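Local atomic coordinates of NegoA.19184.a (Neisseria gonorrhoeae, PDB entry 5UEB), a protein that is of unknown function but belongs to the DUF4265 family. Residues B[80-85]-B[111-116]; B[13-18]-B[66-71]. One frame throughout, in Å; residues are numbered along the deposited sequence.

Contact 1: B[80-85]-B[111-116]; sequences INIVVL and LSVNFP
Ile80 meets Phe115 at the ring's edge: its CG1 lies in the plane of the ring, 3.9 Å from Phe115 CD2. With chi1 at -56°, that methylene sits beside the backbone N of Ile80, on the side where the ring lies. Val113 CG1 covers one face of the same ring, toward its rim, so the phenyl group is packed on a face and on an edge. Val113's other methyl, CG2, meets Ile82 CD1 at 3.9 Å as the two side chains cross at a slant. Ile80, Ile82, Leu111 and Val113 share one face of the sheet. Asn81 and Ser112 turn to the other, where Asn81 ND2 makes a bent, weak hydrogen bond to Ser112 OG (3.1 Å, 125°). That link is tentative, since Ser112 has two conformers; its hydroxyl also bonds Pro45 O. The strands are antiparallel: Ile80–Val113 and Ile82–Leu111 are hydrogen-bonded pairs, and Asn81–Ser112 between them is a non-hydrogen-bonded one. Strand 78-84 and strand 110-115 are the two inner strands of a four-stranded antiparallel sheet, edged by 137-143 beside the first and 102-105 beside the second; the chain between 78-84 and 110-115 passes through helix 90-98 and edge strand 102-105.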
ATOM      1  N   ILE B  80       0.865  11.029 -13.127  1.00 10.77           N
ATOM      2  CA  ILE B  80      -0.366  10.996 -13.917  1.00 11.09           C
ATOM      3  C   ILE B  80      -0.067  10.223 -15.193  1.00 13.25           C
ATOM      4  O   ILE B  80       0.901  10.539 -15.893  1.00 14.84           O
ATOM      5  CB  ILE B  80      -0.849  12.420 -14.262  1.00 10.32           C
ATOM      6  CG1 ILE B  80      -1.035  13.274 -12.996  1.00 11.11           C
ATOM      7  CG2 ILE B  80      -2.133  12.352 -15.098  1.00 12.93           C
ATOM      8  CD1 ILE B  80      -2.074  12.747 -12.026  1.00 13.17           C
ATOM      9  N   ASN B  81      -0.888   9.212 -15.494  1.00 13.04           N
ATOM     10  CA  ASN B  81      -0.789   8.457 -16.744  1.00 13.25           C
ATOM     11  C   ASN B  81      -1.772   9.065 -17.736  1.00 13.88           C
ATOM     12  O   ASN B  81      -2.921   9.338 -17.379  1.00 13.84           O
ATOM     13  CB  ASN B  81      -1.185   6.991 -16.567  1.00 15.15           C
ATOM     14  CG  ASN B  81      -0.447   6.270 -15.438  1.00 14.45           C
ATOM     15  OD1 ASN B  81      -1.029   5.408 -14.784  1.00 15.66           O
ATOM     16  ND2 ASN B  81       0.839   6.575 -15.238  1.00 12.58           N
ATOM     17  N   ILE B  82      -1.333   9.272 -18.978  1.00 15.41           N
ATOM     18  CA  ILE B  82      -2.179   9.885 -20.005  1.00 13.91           C
ATOM     19  C   ILE B  82      -2.041   9.071 -21.279  1.00 15.54           C
ATOM     20  O   ILE B  82      -0.923   8.821 -21.741  1.00 17.82           O
ATOM     21  CB  ILE B  82      -1.786  11.346 -20.305  1.00 16.26           C
ATOM     22  CG1 ILE B  82      -1.698  12.175 -19.019  1.00 16.09           C
ATOM     23  CG2 ILE B  82      -2.769  11.957 -21.327  1.00 14.48           C
ATOM     24  CD1 ILE B  82      -1.206  13.606 -19.241  1.00 14.61           C
ATOM     25  N   VAL B  83      -3.169   8.695 -21.873  1.00 15.33           N
ATOM     26  CA  VAL B  83      -3.161   8.003 -23.157  1.00 16.07           C
ATOM     27  C   VAL B  83      -4.041   8.781 -24.125  1.00 15.14           C
ATOM     28  O   VAL B  83      -5.085   9.314 -23.732  1.00 17.94           O
ATOM     29  CB  VAL B  83      -3.601   6.533 -23.015  1.00 19.62           C
ATOM     30  CG1 VAL B  83      -5.012   6.443 -22.545  1.00 19.46           C
ATOM     31  CG2 VAL B  83      -3.442   5.798 -24.338  1.00 23.92           C
ATOM     32  N   VAL B  84      -3.606   8.878 -25.385  1.00 17.82           N
ATOM     33  CA  VAL B  84      -4.322   9.651 -26.391  1.00 18.55           C
ATOM     34  C   VAL B  84      -4.644   8.781 -27.600  1.00 21.01           C
ATOM     35  O   VAL B  84      -4.040   7.729 -27.837  1.00 21.81           O
ATOM     36  CB  VAL B  84      -3.594  10.948 -26.824  1.00 19.31           C
ATOM     37  CG1 VAL B  84      -3.500  11.911 -25.666  1.00 21.42           C
ATOM     38  CG2 VAL B  84      -2.208  10.628 -27.371  1.00 21.22           C
ATOM     39  N   LEU B  85      -5.621   9.253 -28.372  1.00 23.30           N
ATOM     40  CA  LEU B  85      -6.029   8.547 -29.579  1.00 26.27           C
ATOM     41  C   LEU B  85      -4.957   8.632 -30.658  1.00 29.89           C
ATOM     42  O   LEU B  85      -4.657   7.634 -31.325  1.00 29.84           O
ATOM     43  CB  LEU B  85      -7.344   9.141 -30.083  1.00 28.66           C
ATOM     44  CG  LEU B  85      -8.454   8.187 -30.510  1.00 39.88           C
ATOM     45  CD1 LEU B  85      -8.748   7.190 -29.406  1.00 44.25           C
ATOM     46  CD2 LEU B  85      -9.701   8.981 -30.861  1.00 43.06           C
ATOM     47  N   LEU B 111       1.952   8.745 -22.126  1.00 15.19           N
ATOM     48  CA  LEU B 111       2.892   9.486 -21.306  1.00 15.02           C
ATOM     49  C   LEU B 111       2.592   9.214 -19.847  1.00 12.71           C
ATOM     50  O   LEU B 111       1.431   9.078 -19.455  1.00 15.01           O
ATOM     51  CB  LEU B 111       2.713  11.013 -21.488  1.00 20.46           C
ATOM     52  CG  LEU B 111       3.223  11.701 -22.747  1.00 24.50           C
ATOM     53  CD1 LEU B 111       2.844  13.173 -22.722  1.00 23.11           C
ATOM     54  CD2 LEU B 111       4.734  11.528 -22.847  1.00 24.94           C
ATOM     55  N   SER B 112       3.638   9.147 -19.039  0.73 11.21           N
ATOM     56  CA  SER B 112       3.495   9.299 -17.603  0.73 12.19           C
ATOM     57  C   SER B 112       4.186  10.598 -17.214  0.73 14.49           C
ATOM     58  O   SER B 112       5.316  10.855 -17.647  0.73 15.58           O
ATOM     59  CB  SER B 112       4.081   8.091 -16.874  0.73 12.84           C
ATOM     60  OG  SER B 112       3.549   7.965 -15.579  0.73 11.54           O
ATOM     61  N   VAL B 113       3.495  11.416 -16.421  1.00 13.06           N
ATOM     62  CA  VAL B 113       3.898  12.785 -16.123  1.00 14.24           C
ATOM     63  C   VAL B 113       4.128  12.924 -14.630  1.00 13.38           C
ATOM     64  O   VAL B 113       3.279  12.521 -13.826  1.00 12.53           O
ATOM     65  CB  VAL B 113       2.827  13.784 -16.593  1.00 13.99           C
ATOM     66  CG1 VAL B 113       3.273  15.215 -16.311  1.00 15.95           C
ATOM     67  CG2 VAL B 113       2.521  13.564 -18.075  1.00 18.27           C
ATOM     68  N   ASN B 114       5.264  13.513 -14.265  1.00 12.06           N
ATOM     69  CA  ASN B 114       5.569  13.857 -12.884  1.00 11.83           C
ATOM     70  C   ASN B 114       5.230  15.319 -12.641  1.00 13.65           C
ATOM     71  O   ASN B 114       5.701  16.196 -13.374  1.00 16.83           O
ATOM     72  CB  ASN B 114       7.057  13.675 -12.584  1.00 11.58           C
ATOM     73  CG  ASN B 114       7.375  13.964 -11.143  1.00 13.13           C
ATOM     74  OD1 ASN B 114       7.133  13.131 -10.272  1.00 13.50           O
ATOM     75  ND2 ASN B 114       7.897  15.167 -10.872  1.00 16.12           N
ATOM     76  N   PHE B 115       4.437  15.577 -11.600  1.00 13.11           N
ATOM     77  CA  PHE B 115       4.187  16.936 -11.141  1.00 12.32           C
ATOM     78  C   PHE B 115       4.745  17.141  -9.740  1.00 14.98           C
ATOM     79  O   PHE B 115       4.450  16.348  -8.834  1.00 16.27           O
ATOM     80  CB  PHE B 115       2.681  17.256 -11.132  1.00 15.36           C
ATOM     81  CG  PHE B 115       2.077  17.385 -12.497  1.00 13.50           C
ATOM     82  CD1 PHE B 115       2.350  18.492 -13.286  1.00 15.07           C
ATOM     83  CD2 PHE B 115       1.234  16.403 -12.996  1.00 15.39           C
ATOM     84  CE1 PHE B 115       1.798  18.615 -14.548  1.00 17.76           C
ATOM     85  CE2 PHE B 115       0.672  16.525 -14.263  1.00 16.93           C
ATOM     86  CZ  PHE B 115       0.949  17.634 -15.037  1.00 17.07           C
ATOM     87  N   PRO B 116       5.518  18.200  -9.515  1.00 15.08           N
ATOM     88  CA  PRO B 116       6.002  18.509  -8.164  1.00 15.85           C
ATOM     89  C   PRO B 116       4.845  18.848  -7.241  1.00 17.67           C
ATOM     90  O   PRO B 116       3.717  19.084  -7.707  1.00 16.87           O
ATOM     91  CB  PRO B 116       6.900  19.736  -8.391  1.00 19.60           C
ATOM     92  CG  PRO B 116       7.264  19.695  -9.846  1.00 18.25           C
ATOM     93  CD  PRO B 116       6.070  19.108 -10.533  1.00 14.28           C
TER

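Contact 2: B[13-18]-B[66-71]; sequences LTVVYY and LFFDHL. With EDO (1,2-ethanediol), chain M.
Thr14 and Phe67 make the single backbone bridge between two strands that run the same way in an otherwise antiparallel sheet, and the axes of the two segments diverge by 52°. Thr14 grips both neighbours of Phe67: its N donates to Leu66 O (2.9 Å, 174°), and its O accepts from Phe68 N (2.9 Å). One step on, the ladder has opened, and a water fills in, accepting from Val16 N and donating to Phe68 O at 2.8 Å. Side chains pack on both sides of the bridge. The Thr14 side chain runs alongside that of Phe67 in the same direction, with Thr14 CB 3.7 Å from Phe67 CD2. With CG swung opposite the backbone N of Leu13 (chi1 -168°) and chi2 near +60°, CD1 comes over the Phe67–Phe68 peptide, 3.3 Å from Phe67 C. Val15 CG2 rests against Phe68 CB. Because 10-18 and 65-73 are the outer strands of a five-stranded meander, their bridge joins its first and last strands, as in a small closed beta-barrel. An ethanediol, probably from the crystallisation liquor, binds at the Leu66 end: its O2 accepts from Leu66 N and its O1 donates to Leu66 O, which therefore takes two bonds. Beyond the bridge, a classic bulge turns Asp69 and His70 both toward Ala58. Asp69 OD2 takes His70 ND1 on its anti lone pair at 2.7 Å, in the imidazole plane, while OD1 forms a salt bridge with Lys10 of the second subunit. The Phe67 ring stacks on His8 of that subunit, a residue of the histidine tag.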
ATOM      1  N   LEU B  13      15.296  -1.829  -9.951  1.00 11.26           N
ATOM      2  CA  LEU B  13      14.326  -2.483  -9.089  1.00 12.62           C
ATOM      3  C   LEU B  13      13.159  -2.965  -9.939  1.00 11.63           C
ATOM      4  O   LEU B  13      12.722  -2.252 -10.845  1.00 13.09           O
ATOM      5  CB  LEU B  13      13.797  -1.417  -8.131  1.00 17.88           C
ATOM      6  CG  LEU B  13      12.982  -1.876  -6.952  1.00 25.41           C
ATOM      7  CD1 LEU B  13      13.828  -2.845  -6.183  1.00 29.73           C
ATOM      8  CD2 LEU B  13      12.657  -0.652  -6.144  1.00 20.17           C
ATOM      9  N   THR B  14      12.647  -4.165  -9.648  1.00 10.76           N
ATOM     10  CA  THR B  14      11.404  -4.643 -10.258  1.00 10.22           C
ATOM     11  C   THR B  14      10.233  -4.400  -9.306  1.00 11.52           C
ATOM     12  O   THR B  14      10.292  -4.774  -8.136  1.00 11.71           O
ATOM     13  CB  THR B  14      11.496  -6.131 -10.599  1.00 16.78           C
ATOM     14  OG1 THR B  14      12.532  -6.328 -11.568  1.00 17.57           O
ATOM     15  CG2 THR B  14      10.163  -6.645 -11.167  1.00 16.41           C
ATOM     16  N   VAL B  15       9.185  -3.746  -9.809  1.00 11.30           N
ATOM     17  CA  VAL B  15       7.937  -3.562  -9.075  1.00 13.19           C
ATOM     18  C   VAL B  15       6.924  -4.548  -9.639  1.00 10.76           C
ATOM     19  O   VAL B  15       6.572  -4.471 -10.822  1.00 12.83           O
ATOM     20  CB  VAL B  15       7.407  -2.126  -9.218  1.00 13.33           C
ATOM     21  CG1 VAL B  15       6.132  -1.941  -8.382  1.00 16.03           C
ATOM     22  CG2 VAL B  15       8.453  -1.124  -8.802  1.00 16.36           C
ATOM     23  N   VAL B  16       6.460  -5.477  -8.807  1.00 11.89           N
ATOM     24  CA  VAL B  16       5.374  -6.380  -9.177  1.00 11.99           C
ATOM     25  C   VAL B  16       4.062  -5.716  -8.781  1.00 14.15           C
ATOM     26  O   VAL B  16       3.933  -5.191  -7.666  1.00 17.53           O
ATOM     27  CB  VAL B  16       5.532  -7.747  -8.489  1.00 14.27           C
ATOM     28  CG1 VAL B  16       4.398  -8.685  -8.891  1.00 17.05           C
ATOM     29  CG2 VAL B  16       6.867  -8.375  -8.847  1.00 17.09           C
ATOM     30  N   TYR B  17       3.106  -5.686  -9.709  1.00 12.32           N
ATOM     31  CA  TYR B  17       1.848  -4.991  -9.462  1.00 12.31           C
ATOM     32  C   TYR B  17       0.750  -5.681 -10.260  1.00 12.98           C
ATOM     33  O   TYR B  17       1.015  -6.510 -11.132  1.00 12.98           O
ATOM     34  CB  TYR B  17       1.952  -3.493  -9.830  1.00 12.74           C
ATOM     35  CG  TYR B  17       2.178  -3.247 -11.305  1.00 13.79           C
ATOM     36  CD1 TYR B  17       3.440  -3.387 -11.876  1.00 13.45           C
ATOM     37  CD2 TYR B  17       1.126  -2.880 -12.134  1.00 14.03           C
ATOM     38  CE1 TYR B  17       3.642  -3.198 -13.232  1.00 13.52           C
ATOM     39  CE2 TYR B  17       1.319  -2.674 -13.503  1.00 12.54           C
ATOM     40  CZ  TYR B  17       2.585  -2.832 -14.042  1.00 14.66           C
ATOM     41  OH  TYR B  17       2.773  -2.649 -15.394  1.00 15.39           O
ATOM     42  N   TYR B  18      -0.493  -5.331  -9.957  1.00 13.78           N
ATOM     43  CA  TYR B  18      -1.626  -5.756 -10.767  1.00 15.69           C
ATOM     44  C   TYR B  18      -2.009  -4.613 -11.690  1.00 15.06           C
ATOM     45  O   TYR B  18      -2.135  -3.461 -11.246  1.00 16.62           O
ATOM     46  CB  TYR B  18      -2.810  -6.197  -9.904  1.00 15.17           C
ATOM     47  CG  TYR B  18      -2.569  -7.516  -9.216  1.00 17.40           C
ATOM     48  CD1 TYR B  18      -2.772  -8.718  -9.883  1.00 14.93           C
ATOM     49  CD2 TYR B  18      -2.119  -7.561  -7.900  1.00 21.97           C
ATOM     50  CE1 TYR B  18      -2.543  -9.937  -9.258  1.00 17.70           C
ATOM     51  CE2 TYR B  18      -1.893  -8.768  -7.267  1.00 22.32           C
ATOM     52  CZ  TYR B  18      -2.103  -9.951  -7.948  1.00 24.14           C
ATOM     53  OH  TYR B  18      -1.876 -11.152  -7.318  1.00 24.08           O
ATOM     54  N   LEU B  66      16.531  -7.526  -7.438  1.00 14.73           N
ATOM     55  CA  LEU B  66      15.968  -6.649  -6.415  1.00 12.03           C
ATOM     56  C   LEU B  66      14.525  -6.280  -6.736  1.00 12.63           C
ATOM     57  O   LEU B  66      14.200  -5.933  -7.879  1.00 14.44           O
ATOM     58  CB  LEU B  66      16.786  -5.363  -6.258  1.00 11.73           C
ATOM     59  CG  LEU B  66      18.265  -5.552  -5.934  1.00 12.63           C
ATOM     60  CD1 LEU B  66      18.932  -4.181  -5.855  1.00 15.09           C
ATOM     61  CD2 LEU B  66      18.491  -6.332  -4.636  1.00 13.95           C
ATOM     62  N   PHE B  67      13.669  -6.331  -5.710  1.00 11.26           N
ATOM     63  CA  PHE B  67      12.232  -6.105  -5.862  1.00 11.51           C
ATOM     64  C   PHE B  67      11.739  -5.044  -4.894  1.00 14.31           C
ATOM     65  O   PHE B  67      12.183  -4.976  -3.750  1.00 14.12           O
ATOM     66  CB  PHE B  67      11.436  -7.393  -5.631  1.00 14.10           C
ATOM     67  CG  PHE B  67      11.719  -8.442  -6.646  1.00 15.23           C
ATOM     68  CD1 PHE B  67      12.744  -9.359  -6.450  1.00 16.86           C
ATOM     69  CD2 PHE B  67      10.975  -8.497  -7.812  1.00 17.20           C
ATOM     70  CE1 PHE B  67      13.012 -10.326  -7.404  1.00 19.35           C
ATOM     71  CE2 PHE B  67      11.235  -9.455  -8.769  1.00 20.30           C
ATOM     72  CZ  PHE B  67      12.262 -10.371  -8.563  1.00 22.13           C
ATOM     73  N   PHE B  68      10.793  -4.228  -5.358  1.00 13.40           N
ATOM     74  CA  PHE B  68      10.126  -3.286  -4.469  1.00 13.59           C
ATOM     75  C   PHE B  68       9.447  -4.051  -3.341  1.00 12.50           C
ATOM     76  O   PHE B  68       8.764  -5.051  -3.582  1.00 14.80           O
ATOM     77  CB  PHE B  68       9.061  -2.519  -5.260  1.00 12.31           C
ATOM     78  CG  PHE B  68       8.093  -1.745  -4.392  1.00 12.09           C
ATOM     79  CD1 PHE B  68       8.435  -0.492  -3.900  1.00 14.87           C
ATOM     80  CD2 PHE B  68       6.850  -2.265  -4.078  1.00 18.28           C
ATOM     81  CE1 PHE B  68       7.554   0.219  -3.102  1.00 12.87           C
ATOM     82  CE2 PHE B  68       5.960  -1.561  -3.275  1.00 18.42           C
ATOM     83  CZ  PHE B  68       6.315  -0.306  -2.794  1.00 15.55           C
ATOM     84  N   ASP B  69       9.605  -3.571  -2.110  1.00 13.64           N
ATOM     85  CA  ASP B  69       8.870  -4.144  -0.989  1.00 13.99           C
ATOM     86  C   ASP B  69       7.829  -3.202  -0.404  1.00 14.69           C
ATOM     87  O   ASP B  69       6.657  -3.579  -0.287  1.00 16.81           O
ATOM     88  CB  ASP B  69       9.803  -4.633   0.123  1.00 15.94           C
ATOM     89  CG  ASP B  69       9.063  -5.489   1.131  1.00 19.63           C
ATOM     90  OD1 ASP B  69       8.851  -6.685   0.848  1.00 26.69           O
ATOM     91  OD2 ASP B  69       8.648  -4.961   2.174  1.00 20.06           O
ATOM     92  N   HIS B  70       8.231  -1.996   0.001  1.00 13.48           N
ATOM     93  CA  HIS B  70       7.285  -1.026   0.537  1.00 14.31           C
ATOM     94  C   HIS B  70       7.888   0.368   0.452  1.00 12.96           C
ATOM     95  O   HIS B  70       9.100   0.536   0.290  1.00 15.16           O
ATOM     96  CB  HIS B  70       6.859  -1.368   1.979  1.00 16.49           C
ATOM     97  CG  HIS B  70       7.985  -1.386   2.971  1.00 17.05           C
ATOM     98  ND1 HIS B  70       8.752  -2.509   3.208  1.00 19.53           N
ATOM     99  CD2 HIS B  70       8.443  -0.433   3.817  1.00 19.62           C
ATOM    100  CE1 HIS B  70       9.645  -2.240   4.145  1.00 21.92           C
ATOM    101  NE2 HIS B  70       9.480  -0.986   4.532  1.00 21.78           N
ATOM    102  N   LEU B  71       7.015   1.367   0.543  1.00 13.80           N
ATOM    103  CA  LEU B  71       7.430   2.764   0.511  1.00 13.13           C
ATOM    104  C   LEU B  71       8.087   3.145   1.834  1.00 14.41           C
ATOM    105  O   LEU B  71       7.598   2.788   2.911  1.00 19.35           O
ATOM    106  CB  LEU B  71       6.192   3.640   0.270  1.00 14.85           C
ATOM    107  CG  LEU B  71       6.408   5.152   0.182  1.00 15.84           C
ATOM    108  CD1 LEU B  71       7.212   5.511  -1.050  1.00 14.20           C
ATOM    109  CD2 LEU B  71       5.053   5.877   0.183  1.00 16.30           C
TER
HETATM  110  C1  EDO M 206      15.661  -5.880 -11.285  0.50 19.56           C
HETATM  111  O1  EDO M 206      14.797  -6.677 -10.462  0.50 21.81           O
HETATM  112  C2  EDO M 206      17.043  -6.520 -11.294  0.50 24.40           C
HETATM  113  O2  EDO M 206      17.583  -6.480  -9.967  0.50 24.17           O
HETATM  114  O   HOH W   1       7.364  -5.782  -5.942  1.00 20.46           O

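Contact 2 belongs to the five-stranded sheet, contact 1 to the separate four-stranded one. They come in series along the chain: strand 65-73 of contact 2 is followed directly by strand 78-84 of contact 1. Their centres are 21 Å apart, on opposite sides of the chain's centre, and the nearest atoms stay about 9 Å from each other, so they do not touch. Contact 1 is the more deeply buried; contact 2 meets the second subunit. The function is unknown, so neither contact can be tied to an active site. An ethanediol lies about 4 Å from the Asn81 side chain, and one other than that at Leu66 about 3 Å from Phe68's; both are probably from the crystallisation liquor, though such molecules can mark pockets.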